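Local coordinates for protein probable zinc protease PqqL (PDB 6OFS) that probably cleaves peptides as a zinc-dependent metalloendopeptidase of the M16 family in the periplasm of Escherichia coli, at residues 12-17 against 219-224; 55-60 against 94-99; 77-82 against 111-116. One frame throughout, in Å; residues are numbered along the deposited sequence.

Contact 1: residues 12-17 against 219-224; sequences GQLDNG and NLSKLP
Asn-16 pushes its carboxamide into the bend of the 219-224 backbone, where its ND2 is gripped by two carbonyl oxygens. Asn-16 ND2 donates to Leu-220 O at 2.8 Å, reaching that oxygen in the carbonyl plane. Asn-16 ND2 also donates to Leu-223 O at 2.9 Å, with an N-H...O angle of 151° and the donor tilted from the carbonyl plane. Both acceptors lie a little out of the amide plane, so the group sits slightly twisted between them. With CG lodged between the backbone N and the carbonyl carbon, chi1 of 70° helps carry the amide to the two carbonyls; OD1 on the other branch accepts from the backbone N of Leu-18, which probably fixes which end of the amide faces the bend. Alongside, CB of Asn-16 rests 3.3 Å from Leu-223 O. Leu-14 CD1 packs loosely on Leu-220 CB and lies 3.8 Å from Ser-221 OG, a hydroxyl hydrogen-bonded to Lys-217 O. Asn-16 also touches Pro-196 and Ala-225. Leu-14 to Gly-17 form a type I beta turn, closed by Gly-17 N to Leu-14 O at 2.8 Å. The contact thus pins the hairpin turn between edge strand 10-13 and strand 19-24 to the chain leaving helix 209-220, an asparagine carboxamide donating to two backbone carbonyls in the mixed sheet domain of an M16 peptidase.

Contact 2: residues 55-60 against 94-99; sequences FVEHMM and DETVYQ. With ZN (zinc ion), chain B.
Helix 55-59 runs nearly parallel to strand 96-99, their axes 20° apart and 9.7 Å distant at closest approach, the CA atoms of Glu-57 and Thr-96 being the nearest pair, 7.1 Å apart. Tyr-98 spans most of the gap: chi1 of -59° sets its ring beside the backbone N, and the phenol end reaches the backbone at Glu-57. There Tyr-98 OH lies 3.3 Å from Glu-57 CA, while Glu-57 O sits at the ring edge, in its plane. The Met-60 and Tyr-98 side chains cross at about a right angle, Met-60 CG lying 3.5 Å from Tyr-98 CE1; the thioether beyond CG bends away. No hydrogen bond joins the two segments, and the phenol is instead hydrogen-bonded to the hydroxyl of Tyr-194, with Trp-120 meeting the ring at an inclined angle. Two residues earlier on the strand, the methyl CG2 of Thr-96 packs on Glu-57 CB at 4.1 Å, its OG1 being turned to Thr-40 O. The helix carries the inverted zinc motif HxxEH of the M16 family, in which His-54 and His-58 bind the metal and Glu-57 is the predicted proton acceptor. His-58 NE2 holds the zinc ion at 2.1 Å; its other ring nitrogen, ND1, is hydrogen-bonded to Glu-134, a predicted zinc ligand that here acts on the histidine. Glu-57 extends with CG anti to the backbone N (chi1 177°), then bends at chi2, which swings the carboxylate away from the strand and toward the metal, Glu-57 OE1 standing 4.1 Å from the zinc ion. Its other oxygen, OE2, is hydrogen-bonded to Thr-91 OG1 at the end of strand 87-91, a second-shell hold on the carboxylate's rotation.

Contact 3: residues 77-82 against 111-116; sequences ESMGLR and QQVMAI
Residues 77-82 leave helix 71-78 through a Schellman motif and pass alongside helix 111-116, the nearest CA atoms, those of Met-79 and Gln-112, lying 9.1 Å apart. Gly-80 takes the positive phi of 78° that leads the chain out of the helix, and its N closes on Glu-77 O at 3.1 Å. Met-79, just before it, spans the gap: the chain is extended through chi2 (-179°) and then folds at chi3 (-89°), which lays the methyl against the helix. Met-79 CE meets Gln-112 CG at 3.7 Å and Val-113 CG2 at 3.8 Å, with Ile-116 CD1 a little farther off, one turn along. Met-79 SD follows the same path, 3.9 Å from Gln-112 CB. With an alanine here, Gln-112, Val-113 and Ile-116 would lose the methyl they share, which would probably leave a gap between the loop and helix 111-116. Leu-81 CD1 adds to the same valine methyl, 4.0 Å from Val-113 CG2, the two side chains crossing at about a right angle. Both of these also rest on Val-100 and Leu-102 of strand 96-103, while Ile-116 packs back on Val-72 and Phe-76 of the first helix. Such apolar packing of a Schellman turn and its following loop on helix 107-122, with Leu-81 and Val-113 resting on strand 96-103, belongs to the alpha/beta core of the M16 peptidase domain.

From the N terminus, the turn after strand 10-13 opens the longest loop, closed at 219-224 by contact 1, which joins that hairpin turn to the chain after helix 209-220; contacts 2 and 3 both fall within it. Those two cross: contact 2 closes the loop from the zinc-binding helix to strand 96-103, contact 3 that from the end of helix 71-78 to helix 107-122. Contact 2 ties the zinc-binding helix to the sheet that also holds strand 10-13; the centre of contact 3 is about 17 Å from its own. Contacts 1 and 3 touch, through Asn-219 ND2 and Gln-111 OE1 at 2.8 Å and Leu-220 packing on Met-114, whereas contact 2 touches neither.

Contact 1: residues 12-17 against 219-224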
loop_
_atom_site.group_PDB
_atom_site.type_symbol
_atom_site.label_atom_id
_atom_site.label_comp_id
_atom_site.label_asym_id
_atom_site.label_seq_id
_atom_site.Cartn_x
_atom_site.Cartn_y
_atom_site.Cartn_z
ATOM N N GLY A 12 24.818 -11.935 -14.673
ATOM C CA GLY A 12 24.996 -12.864 -15.770
ATOM C C GLY A 12 25.711 -14.130 -15.383
ATOM O O GLY A 12 25.861 -14.446 -14.197
ATOM N N GLN A 13 26.127 -14.863 -16.413
ATOM C CA GLN A 13 26.832 -16.122 -16.314
ATOM C C GLN A 13 27.762 -16.244 -17.523
ATOM O O GLN A 13 27.371 -15.908 -18.645
ATOM C CB GLN A 13 25.824 -17.288 -16.258
ATOM C CG GLN A 13 26.399 -18.589 -15.693
ATOM C CD GLN A 13 25.385 -19.709 -15.614
ATOM O OE1 GLN A 13 24.670 -20.007 -16.577
ATOM N NE2 GLN A 13 25.317 -20.379 -14.470
ATOM N N LEU A 14 29.007 -16.669 -17.282
ATOM C CA LEU A 14 29.974 -16.885 -18.352
ATOM C C LEU A 14 29.799 -18.319 -18.853
ATOM O O LEU A 14 29.293 -19.162 -18.109
ATOM C CB LEU A 14 31.428 -16.643 -17.875
ATOM C CG LEU A 14 31.764 -15.279 -17.234
ATOM C CD1 LEU A 14 33.253 -15.157 -16.986
ATOM C CD2 LEU A 14 31.303 -14.102 -18.105
ATOM N N ASP A 15 30.189 -18.581 -20.118
ATOM C CA ASP A 15 30.115 -19.886 -20.789
ATOM C C ASP A 15 30.589 -21.051 -19.909
ATOM O O ASP A 15 29.978 -22.125 -19.943
ATOM C CB ASP A 15 30.916 -19.861 -22.111
ATOM C CG ASP A 15 30.319 -19.018 -23.234
ATOM O OD1 ASP A 15 29.101 -18.681 -23.157
ATOM O OD2 ASP A 15 31.061 -18.711 -24.202
ATOM N N ASN A 16 31.655 -20.813 -19.098
ATOM C CA ASN A 16 32.248 -21.773 -18.164
ATOM C C ASN A 16 31.429 -22.031 -16.873
ATOM O O ASN A 16 31.876 -22.807 -16.035
ATOM C CB ASN A 16 33.676 -21.361 -17.811
ATOM C CG ASN A 16 33.824 -20.125 -16.940
ATOM O OD1 ASN A 16 32.855 -19.492 -16.464
ATOM N ND2 ASN A 16 35.072 -19.757 -16.707
ATOM N N GLY A 17 30.295 -21.338 -16.704
ATOM C CA GLY A 17 29.393 -21.492 -15.564
ATOM C C GLY A 17 29.449 -20.443 -14.467
ATOM O O GLY A 17 28.527 -20.373 -13.659
ATOM N N ASN A 219 39.709 -12.183 -17.150
ATOM C CA ASN A 219 40.451 -13.054 -16.243
ATOM C C ASN A 219 39.776 -14.359 -15.834
ATOM O O ASN A 219 40.472 -15.354 -15.623
ATOM C CB ASN A 219 40.831 -12.268 -14.995
ATOM C CG ASN A 219 41.715 -11.089 -15.305
ATOM O OD1 ASN A 219 42.951 -11.188 -15.275
ATOM N ND2 ASN A 219 41.094 -9.956 -15.619
ATOM N N LEU A 220 38.445 -14.353 -15.693
ATOM C CA LEU A 220 37.719 -15.527 -15.222
ATOM C C LEU A 220 37.047 -16.350 -16.340
ATOM O O LEU A 220 36.567 -17.450 -16.048
ATOM C CB LEU A 220 36.707 -15.138 -14.121
ATOM C CG LEU A 220 37.246 -14.351 -12.908
ATOM C CD1 LEU A 220 36.113 -13.765 -12.113
ATOM C CD2 LEU A 220 38.103 -15.221 -11.996
ATOM N N SER A 221 37.052 -15.862 -17.610
ATOM C CA SER A 221 36.481 -16.609 -18.744
ATOM C C SER A 221 37.276 -17.880 -19.010
ATOM O O SER A 221 36.684 -18.910 -19.331
ATOM C CB SER A 221 36.500 -15.770 -20.018
ATOM O OG SER A 221 35.526 -14.741 -19.992
ATOM N N LYS A 222 38.623 -17.791 -18.883
ATOM C CA LYS A 222 39.588 -18.855 -19.167
ATOM C C LYS A 222 39.487 -20.074 -18.251
ATOM O O LYS A 222 39.986 -21.146 -18.620
ATOM C CB LYS A 222 41.030 -18.309 -19.167
ATOM C CG LYS A 222 41.386 -17.442 -20.370
ATOM C CD LYS A 222 42.840 -16.982 -20.299
ATOM C CE LYS A 222 43.212 -16.076 -21.445
ATOM N NZ LYS A 222 44.640 -15.662 -21.376
ATOM N N LEU A 223 38.867 -19.918 -17.064
ATOM C CA LEU A 223 38.705 -21.011 -16.103
ATOM C C LEU A 223 37.939 -22.189 -16.752
ATOM O O LEU A 223 36.857 -21.966 -17.304
ATOM C CB LEU A 223 37.973 -20.540 -14.828
ATOM C CG LEU A 223 38.592 -19.431 -13.971
ATOM C CD1 LEU A 223 37.645 -19.046 -12.847
ATOM C CD2 LEU A 223 39.936 -19.838 -13.370
ATOM N N PRO A 224 38.513 -23.422 -16.738
ATOM C CA PRO A 224 37.833 -24.582 -17.359
ATOM C C PRO A 224 36.409 -24.812 -16.868
ATOM O O PRO A 224 36.153 -24.689 -15.670
ATOM C CB PRO A 224 38.746 -25.755 -16.999
ATOM C CG PRO A 224 40.108 -25.132 -16.843
ATOM C CD PRO A 224 39.815 -23.821 -16.157
#

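Contact 2: residues 55-60 against 94-99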
loop_
_atom_site.group_PDB
_atom_site.type_symbol
_atom_site.label_atom_id
_atom_site.label_comp_id
_atom_site.label_asym_id
_atom_site.label_seq_id
_atom_site.Cartn_x
_atom_site.Cartn_y
_atom_site.Cartn_z
ATOM N N PHE A 55 39.784 -24.876 6.579
ATOM C CA PHE A 55 41.219 -25.087 6.375
ATOM C C PHE A 55 41.565 -24.642 4.952
ATOM O O PHE A 55 42.553 -23.939 4.764
ATOM C CB PHE A 55 41.624 -26.559 6.626
ATOM C CG PHE A 55 43.062 -26.825 7.058
ATOM C CD1 PHE A 55 44.139 -26.364 6.300
ATOM C CD2 PHE A 55 43.335 -27.604 8.184
ATOM C CE1 PHE A 55 45.455 -26.638 6.681
ATOM C CE2 PHE A 55 44.655 -27.875 8.566
ATOM C CZ PHE A 55 45.704 -27.401 7.804
ATOM N N VAL A 56 40.714 -25.002 3.964
ATOM C CA VAL A 56 40.868 -24.629 2.551
ATOM C C VAL A 56 40.899 -23.092 2.407
ATOM O O VAL A 56 41.803 -22.567 1.766
ATOM C CB VAL A 56 39.829 -25.329 1.616
ATOM C CG1 VAL A 56 39.734 -24.631 0.253
ATOM C CG2 VAL A 56 40.156 -26.816 1.449
ATOM N N GLU A 57 39.966 -22.387 3.072
ATOM C CA GLU A 57 39.900 -20.918 3.104
ATOM C C GLU A 57 41.291 -20.342 3.494
ATOM O O GLU A 57 41.858 -19.549 2.740
ATOM C CB GLU A 57 38.796 -20.468 4.081
ATOM C CG GLU A 57 38.663 -18.970 4.275
ATOM C CD GLU A 57 38.653 -18.553 5.729
ATOM O OE1 GLU A 57 39.666 -17.976 6.187
ATOM O OE2 GLU A 57 37.641 -18.813 6.418
ATOM N N HIS A 58 41.857 -20.813 4.625
ATOM C CA HIS A 58 43.189 -20.409 5.100
ATOM C C HIS A 58 44.300 -20.711 4.062
ATOM O O HIS A 58 45.137 -19.848 3.804
ATOM C CB HIS A 58 43.505 -21.107 6.427
ATOM C CG HIS A 58 42.948 -20.413 7.629
ATOM N ND1 HIS A 58 43.779 -19.838 8.586
ATOM C CD2 HIS A 58 41.661 -20.223 7.999
ATOM C CE1 HIS A 58 42.973 -19.320 9.495
ATOM N NE2 HIS A 58 41.688 -19.515 9.182
ATOM N N MET A 59 44.269 -21.918 3.442
ATOM C CA MET A 59 45.282 -22.374 2.484
ATOM C C MET A 59 45.368 -21.559 1.191
ATOM O O MET A 59 46.366 -21.687 0.472
ATOM C CB MET A 59 45.124 -23.863 2.170
ATOM C CG MET A 59 45.644 -24.770 3.270
ATOM S SD MET A 59 47.276 -24.328 3.933
ATOM C CE MET A 59 48.316 -24.843 2.622
ATOM N N MET A 60 44.360 -20.700 0.916
ATOM C CA MET A 60 44.311 -19.816 -0.259
ATOM C C MET A 60 45.360 -18.722 -0.172
ATOM O O MET A 60 45.779 -18.168 -1.199
ATOM C CB MET A 60 42.918 -19.187 -0.420
ATOM C CG MET A 60 41.847 -20.161 -0.859
ATOM S SD MET A 60 42.242 -21.167 -2.317
ATOM C CE MET A 60 42.639 -22.729 -1.484
ATOM N N ASP A 94 27.170 -22.156 5.007
ATOM C CA ASP A 94 26.581 -21.983 3.682
ATOM C C ASP A 94 27.499 -21.592 2.525
ATOM O O ASP A 94 27.083 -21.715 1.372
ATOM C CB ASP A 94 25.473 -20.908 3.785
ATOM C CG ASP A 94 24.442 -21.140 4.874
ATOM O OD1 ASP A 94 23.751 -22.179 4.823
ATOM O OD2 ASP A 94 24.321 -20.274 5.775
ATOM N N GLU A 95 28.671 -21.016 2.814
ATOM C CA GLU A 95 29.551 -20.476 1.783
ATOM C C GLU A 95 30.970 -20.182 2.258
ATOM O O GLU A 95 31.254 -20.193 3.464
ATOM C CB GLU A 95 28.948 -19.166 1.245
ATOM C CG GLU A 95 28.879 -18.057 2.289
ATOM C CD GLU A 95 28.278 -16.732 1.870
ATOM O OE1 GLU A 95 28.173 -16.477 0.647
ATOM O OE2 GLU A 95 27.930 -15.934 2.773
ATOM N N THR A 96 31.835 -19.854 1.282
ATOM C CA THR A 96 33.211 -19.423 1.450
ATOM C C THR A 96 33.381 -18.147 0.597
ATOM O O THR A 96 33.060 -18.144 -0.596
ATOM C CB THR A 96 34.204 -20.559 1.133
ATOM O OG1 THR A 96 33.824 -21.743 1.853
ATOM C CG2 THR A 96 35.640 -20.189 1.509
ATOM N N VAL A 97 33.827 -17.047 1.225
ATOM C CA VAL A 97 33.944 -15.766 0.523
ATOM C C VAL A 97 35.347 -15.164 0.636
ATOM O O VAL A 97 35.910 -15.100 1.723
ATOM C CB VAL A 97 32.826 -14.769 0.965
ATOM C CG1 VAL A 97 32.821 -13.508 0.092
ATOM C CG2 VAL A 97 31.444 -15.432 0.932
ATOM N N TYR A 98 35.876 -14.694 -0.496
ATOM C CA TYR A 98 37.167 -14.040 -0.658
ATOM C C TYR A 98 36.889 -12.603 -1.049
ATOM O O TYR A 98 36.259 -12.345 -2.064
ATOM C CB TYR A 98 37.995 -14.796 -1.700
ATOM C CG TYR A 98 38.209 -16.231 -1.266
ATOM C CD1 TYR A 98 39.204 -16.559 -0.347
ATOM C CD2 TYR A 98 37.345 -17.245 -1.680
ATOM C CE1 TYR A 98 39.363 -17.861 0.112
ATOM C CE2 TYR A 98 37.497 -18.553 -1.226
ATOM C CZ TYR A 98 38.524 -18.861 -0.346
ATOM O OH TYR A 98 38.700 -20.140 0.120
ATOM N N GLN A 99 37.282 -11.668 -0.181
ATOM C CA GLN A 99 36.959 -10.249 -0.320
ATOM C C GLN A 99 38.154 -9.343 -0.458
ATOM O O GLN A 99 39.130 -9.460 0.297
ATOM C CB GLN A 99 36.121 -9.789 0.878
ATOM C CG GLN A 99 35.035 -10.783 1.274
ATOM C CD GLN A 99 34.447 -10.526 2.624
ATOM O OE1 GLN A 99 35.140 -10.260 3.601
ATOM N NE2 GLN A 99 33.147 -10.629 2.712
HETATM ZN ZN ZN B . 40.090 -18.624 10.230
#

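Contact 3: residues 77-82 against 111-116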
loop_
_atom_site.group_PDB
_atom_site.type_symbol
_atom_site.label_atom_id
_atom_site.label_comp_id
_atom_site.label_asym_id
_atom_site.label_seq_id
_atom_site.Cartn_x
_atom_site.Cartn_y
_atom_site.Cartn_z
ATOM N N GLU A 77 50.360 -6.432 -0.505
ATOM C CA GLU A 77 51.091 -5.391 0.236
ATOM C C GLU A 77 51.799 -4.382 -0.707
ATOM O O GLU A 77 51.868 -3.189 -0.388
ATOM C CB GLU A 77 52.095 -6.014 1.222
ATOM C CG GLU A 77 51.460 -6.571 2.493
ATOM C CD GLU A 77 52.387 -7.246 3.496
ATOM O OE1 GLU A 77 51.886 -7.643 4.572
ATOM O OE2 GLU A 77 53.603 -7.379 3.218
ATOM N N SER A 78 52.273 -4.853 -1.880
ATOM C CA SER A 78 52.920 -4.012 -2.883
ATOM C C SER A 78 51.907 -3.039 -3.515
ATOM O O SER A 78 52.303 -2.009 -4.065
ATOM C CB SER A 78 53.596 -4.872 -3.949
ATOM O OG SER A 78 52.709 -5.301 -4.971
ATOM N N MET A 79 50.609 -3.374 -3.433
ATOM C CA MET A 79 49.521 -2.554 -3.965
ATOM C C MET A 79 48.847 -1.757 -2.838
ATOM O O MET A 79 47.853 -1.068 -3.087
ATOM C CB MET A 79 48.483 -3.418 -4.708
ATOM C CG MET A 79 49.045 -4.201 -5.871
ATOM S SD MET A 79 47.756 -5.162 -6.708
ATOM C CE MET A 79 47.836 -6.675 -5.758
ATOM N N GLY A 80 49.402 -1.865 -1.626
ATOM C CA GLY A 80 48.903 -1.207 -0.418
ATOM C C GLY A 80 47.699 -1.893 0.211
ATOM O O GLY A 80 46.932 -1.250 0.939
ATOM N N LEU A 81 47.512 -3.204 -0.087
ATOM C CA LEU A 81 46.397 -4.023 0.400
ATOM C C LEU A 81 46.881 -4.951 1.507
ATOM O O LEU A 81 47.841 -5.702 1.336
ATOM C CB LEU A 81 45.732 -4.789 -0.756
ATOM C CG LEU A 81 45.208 -3.936 -1.940
ATOM C CD1 LEU A 81 44.485 -4.794 -2.952
ATOM C CD2 LEU A 81 44.280 -2.812 -1.471
ATOM N N ARG A 82 46.256 -4.840 2.671
ATOM C CA ARG A 82 46.656 -5.573 3.869
ATOM C C ARG A 82 45.569 -6.538 4.325
ATOM O O ARG A 82 44.387 -6.179 4.336
ATOM C CB ARG A 82 46.967 -4.546 4.976
ATOM C CG ARG A 82 47.855 -5.036 6.107
ATOM C CD ARG A 82 48.264 -3.885 7.002
ATOM N NE ARG A 82 49.284 -3.037 6.376
ATOM C CZ ARG A 82 49.943 -2.066 7.004
ATOM N NH1 ARG A 82 50.860 -1.356 6.358
ATOM N NH2 ARG A 82 49.698 -1.805 8.283
ATOM N N GLN A 111 43.933 -5.405 -12.252
ATOM C CA GLN A 111 44.293 -6.552 -13.078
ATOM C C GLN A 111 44.976 -7.645 -12.279
ATOM O O GLN A 111 44.589 -8.811 -12.386
ATOM C CB GLN A 111 45.184 -6.098 -14.241
ATOM C CG GLN A 111 45.029 -6.961 -15.488
ATOM C CD GLN A 111 43.604 -7.041 -15.987
ATOM O OE1 GLN A 111 43.089 -8.131 -16.246
ATOM N NE2 GLN A 111 42.934 -5.893 -16.132
ATOM N N GLN A 112 45.991 -7.265 -11.479
ATOM C CA GLN A 112 46.753 -8.176 -10.629
ATOM C C GLN A 112 45.833 -8.873 -9.607
ATOM O O GLN A 112 45.983 -10.074 -9.368
ATOM C CB GLN A 112 47.908 -7.419 -9.934
ATOM C CG GLN A 112 48.719 -8.274 -8.972
ATOM C CD GLN A 112 50.162 -8.357 -9.337
ATOM O OE1 GLN A 112 50.949 -7.439 -9.076
ATOM N NE2 GLN A 112 50.545 -9.481 -9.916
ATOM N N VAL A 113 44.875 -8.119 -9.033
ATOM C CA VAL A 113 43.915 -8.625 -8.063
ATOM C C VAL A 113 42.998 -9.649 -8.722
ATOM O O VAL A 113 42.761 -10.717 -8.141
ATOM C CB VAL A 113 43.166 -7.489 -7.330
ATOM C CG1 VAL A 113 42.006 -8.030 -6.496
ATOM C CG2 VAL A 113 44.122 -6.696 -6.447
ATOM N N MET A 114 42.557 -9.365 -9.960
ATOM C CA MET A 114 41.731 -10.285 -10.750
ATOM C C MET A 114 42.492 -11.574 -11.087
ATOM O O MET A 114 41.894 -12.648 -11.140
ATOM C CB MET A 114 41.263 -9.619 -12.046
ATOM C CG MET A 114 40.059 -8.730 -11.870
ATOM S SD MET A 114 38.663 -9.458 -10.971
ATOM C CE MET A 114 38.202 -10.764 -12.060
ATOM N N ALA A 115 43.810 -11.452 -11.303
ATOM C CA ALA A 115 44.713 -12.557 -11.596
ATOM C C ALA A 115 44.887 -13.430 -10.356
ATOM O O ALA A 115 45.023 -14.651 -10.491
ATOM C CB ALA A 115 46.058 -12.022 -12.062
ATOM N N ILE A 116 44.849 -12.809 -9.144
ATOM C CA ILE A 116 44.952 -13.512 -7.856
ATOM C C ILE A 116 43.674 -14.317 -7.640
ATOM O O ILE A 116 43.742 -15.487 -7.249
ATOM C CB ILE A 116 45.268 -12.537 -6.676
ATOM C CG1 ILE A 116 46.760 -12.104 -6.688
ATOM C CG2 ILE A 116 44.903 -13.152 -5.326
ATOM C CD1 ILE A 116 47.035 -10.652 -6.105
#